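PDB 2H8G: 5'-Methylthioadenosine Nucleosidase from Arabidopsis thaliana, which is a nucleosidase of the phosphorylase superfamily and holds adenine in a pocket of its mixed alpha/beta fold. Local coordinates for residues H69-I74 against I256-N260. Numbering follows the deposited sequence.
Sequences HKDLRI and INFIN
The hairpin turn H69-L72 meets the C-terminal end of helix 233-259 where L72 and N260 approach most closely, 6.1 Å between their CA atoms. The turn is type II', with K70 at positive phi (57°), and backbone hydrogen bonds between H69 and L72 run in both directions. N257, in the last turn of the helix, accepts two hydrogen bonds on OD1. The H69 ring offers NE2 to N257 OD1 at 2.9 Å, with the acceptor lying in the ring plane and the N-H pointing at it within 20° of straight; ring and amide planes are steeply inclined. K70 NZ comes to the same N257 OD1 at 2.8 Å from the opposite face of the amide, above the carbonyl plane. The lysine can reach that far because its chain is fully extended beyond CG, and on the way K70 CG lies over the rim of one face of the H69 ring. Two donors thus restrain the rotation of the N257 amide. The N260 side chain lies against K70 and D71, and runs past that of L72 in the opposite direction. Alongside these polar contacts, L72 CD1 rests 3.5 Å from N260 CA and 3.9 Å from I259 CG2. I256 turns its CG2 branch, anti to its backbone N, to the hairpin, touching H69 CD2 at 3.8 Å and I74 CD1 at 3.9 Å. F46 joins this patch, packing on I74 and I256 and meeting the H69 ring edge-to-face, while I26 touches L72 and I259. The arrangement is a two-residue beta-hairpin, between strands 63-69 and 72-78, packed on the end of the long C-terminal helix that lies against the central mixed sheet of this phosphorylase-superfamily alpha/beta fold.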
loop_
_atom_site.group_PDB
_atom_site.type_symbol
_atom_site.label_atom_id
_atom_site.label_comp_id
_atom_site.label_asym_id
_atom_site.label_seq_id
_atom_site.Cartn_x
_atom_site.Cartn_y
_atom_site.Cartn_z
ATOM N N HIS A 69 6.044 30.124 -1.262
ATOM C CA HIS A 69 6.665 30.670 -2.458
ATOM C C HIS A 69 5.596 31.464 -3.188
ATOM O O HIS A 69 4.637 30.895 -3.708
ATOM C CB HIS A 69 7.181 29.551 -3.362
ATOM C CG HIS A 69 7.941 30.047 -4.552
ATOM N ND1 HIS A 69 9.133 30.730 -4.441
ATOM C CD2 HIS A 69 7.673 29.972 -5.877
ATOM C CE1 HIS A 69 9.567 31.054 -5.645
ATOM N NE2 HIS A 69 8.700 30.606 -6.534
ATOM N N LYS A 70 5.759 32.783 -3.214
ATOM C CA LYS A 70 4.800 33.661 -3.867
ATOM C C LYS A 70 3.410 33.465 -3.274
ATOM O O LYS A 70 3.216 33.640 -2.072
ATOM C CB LYS A 70 4.774 33.395 -5.375
ATOM C CG LYS A 70 6.101 33.677 -6.064
ATOM C CD LYS A 70 6.045 33.354 -7.547
ATOM C CE LYS A 70 7.400 33.567 -8.204
ATOM N NZ LYS A 70 7.384 33.221 -9.653
ATOM N N ASP A 71 2.450 33.093 -4.111
ATOM C CA ASP A 71 1.080 32.893 -3.652
ATOM C C ASP A 71 0.732 31.422 -3.436
ATOM O O ASP A 71 -0.441 31.051 -3.435
ATOM C CB ASP A 71 0.101 33.502 -4.660
ATOM C CG ASP A 71 0.431 34.946 -4.995
ATOM O OD1 ASP A 71 1.451 35.185 -5.679
ATOM O OD2 ASP A 71 -0.326 35.845 -4.571
ATOM N N LEU A 72 1.748 30.587 -3.245
ATOM C CA LEU A 72 1.515 29.162 -3.041
ATOM C C LEU A 72 2.119 28.599 -1.764
ATOM O O LEU A 72 3.273 28.870 -1.433
ATOM C CB LEU A 72 2.063 28.356 -4.225
ATOM C CG LEU A 72 1.325 28.379 -5.562
ATOM C CD1 LEU A 72 2.142 27.614 -6.595
ATOM C CD2 LEU A 72 -0.053 27.755 -5.403
ATOM N N ARG A 73 1.324 27.811 -1.048
ATOM C CA ARG A 73 1.795 27.152 0.157
ATOM C C ARG A 73 2.382 25.853 -0.371
ATOM O O ARG A 73 1.716 25.130 -1.111
ATOM C CB ARG A 73 0.634 26.846 1.105
ATOM C CG ARG A 73 0.036 28.067 1.782
ATOM C CD ARG A 73 -1.132 27.678 2.677
ATOM N NE ARG A 73 -1.575 28.788 3.518
ATOM C CZ ARG A 73 -0.837 29.337 4.479
ATOM N NH1 ARG A 73 0.383 28.877 4.725
ATOM N NH2 ARG A 73 -1.318 30.344 5.196
ATOM N N ILE A 74 3.628 25.567 -0.019
ATOM C CA ILE A 74 4.271 24.351 -0.493
ATOM C C ILE A 74 4.560 23.381 0.637
ATOM O O ILE A 74 5.217 23.726 1.617
ATOM C CB ILE A 74 5.598 24.659 -1.213
ATOM C CG1 ILE A 74 5.351 25.640 -2.359
ATOM C CG2 ILE A 74 6.215 23.367 -1.741
ATOM C CD1 ILE A 74 6.608 26.050 -3.088
ATOM N N ILE A 256 6.433 24.569 -10.224
ATOM C CA ILE A 256 5.886 25.383 -9.145
ATOM C C ILE A 256 5.641 26.815 -9.610
ATOM O O ILE A 256 4.577 27.384 -9.356
ATOM C CB ILE A 256 6.826 25.391 -7.918
ATOM C CG1 ILE A 256 6.704 24.061 -7.173
ATOM C CG2 ILE A 256 6.478 26.546 -6.989
ATOM C CD1 ILE A 256 5.286 23.744 -6.728
ATOM N N ASN A 257 6.617 27.394 -10.300
ATOM C CA ASN A 257 6.465 28.760 -10.781
ATOM C C ASN A 257 5.384 28.887 -11.848
ATOM O O ASN A 257 4.793 29.954 -12.017
ATOM C CB ASN A 257 7.800 29.291 -11.303
ATOM C CG ASN A 257 8.718 29.737 -10.181
ATOM O OD1 ASN A 257 8.352 30.588 -9.369
ATOM N ND2 ASN A 257 9.915 29.165 -10.127
ATOM N N PHE A 258 5.114 27.796 -12.560
ATOM C CA PHE A 258 4.078 27.804 -13.588
ATOM C C PHE A 258 2.702 27.769 -12.930
ATOM O O PHE A 258 1.794 28.508 -13.314
ATOM C CB PHE A 258 4.215 26.587 -14.501
ATOM C CG PHE A 258 3.172 26.523 -15.580
ATOM C CD1 PHE A 258 3.318 27.260 -16.750
ATOM C CD2 PHE A 258 2.034 25.740 -15.418
ATOM C CE1 PHE A 258 2.346 27.217 -17.744
ATOM C CE2 PHE A 258 1.054 25.692 -16.407
ATOM C CZ PHE A 258 1.212 26.432 -17.573
ATOM N N ILE A 259 2.556 26.894 -11.939
ATOM C CA ILE A 259 1.297 26.735 -11.218
ATOM C C ILE A 259 0.872 27.990 -10.461
ATOM O O ILE A 259 -0.315 28.312 -10.394
ATOM C CB ILE A 259 1.387 25.564 -10.213
ATOM C CG1 ILE A 259 1.488 24.241 -10.974
ATOM C CG2 ILE A 259 0.178 25.563 -9.284
ATOM C CD1 ILE A 259 1.717 23.041 -10.077
ATOM N N ASN A 260 1.844 28.696 -9.895
ATOM C CA ASN A 260 1.558 29.901 -9.126
ATOM C C ASN A 260 0.680 30.885 -9.892
ATOM O O ASN A 260 0.936 31.190 -11.053
ATOM C CB ASN A 260 2.869 30.574 -8.707
ATOM C CG ASN A 260 2.644 31.834 -7.888
ATOM O OD1 ASN A 260 2.608 32.942 -8.428
ATOM N ND2 ASN A 260 2.478 31.668 -6.581
#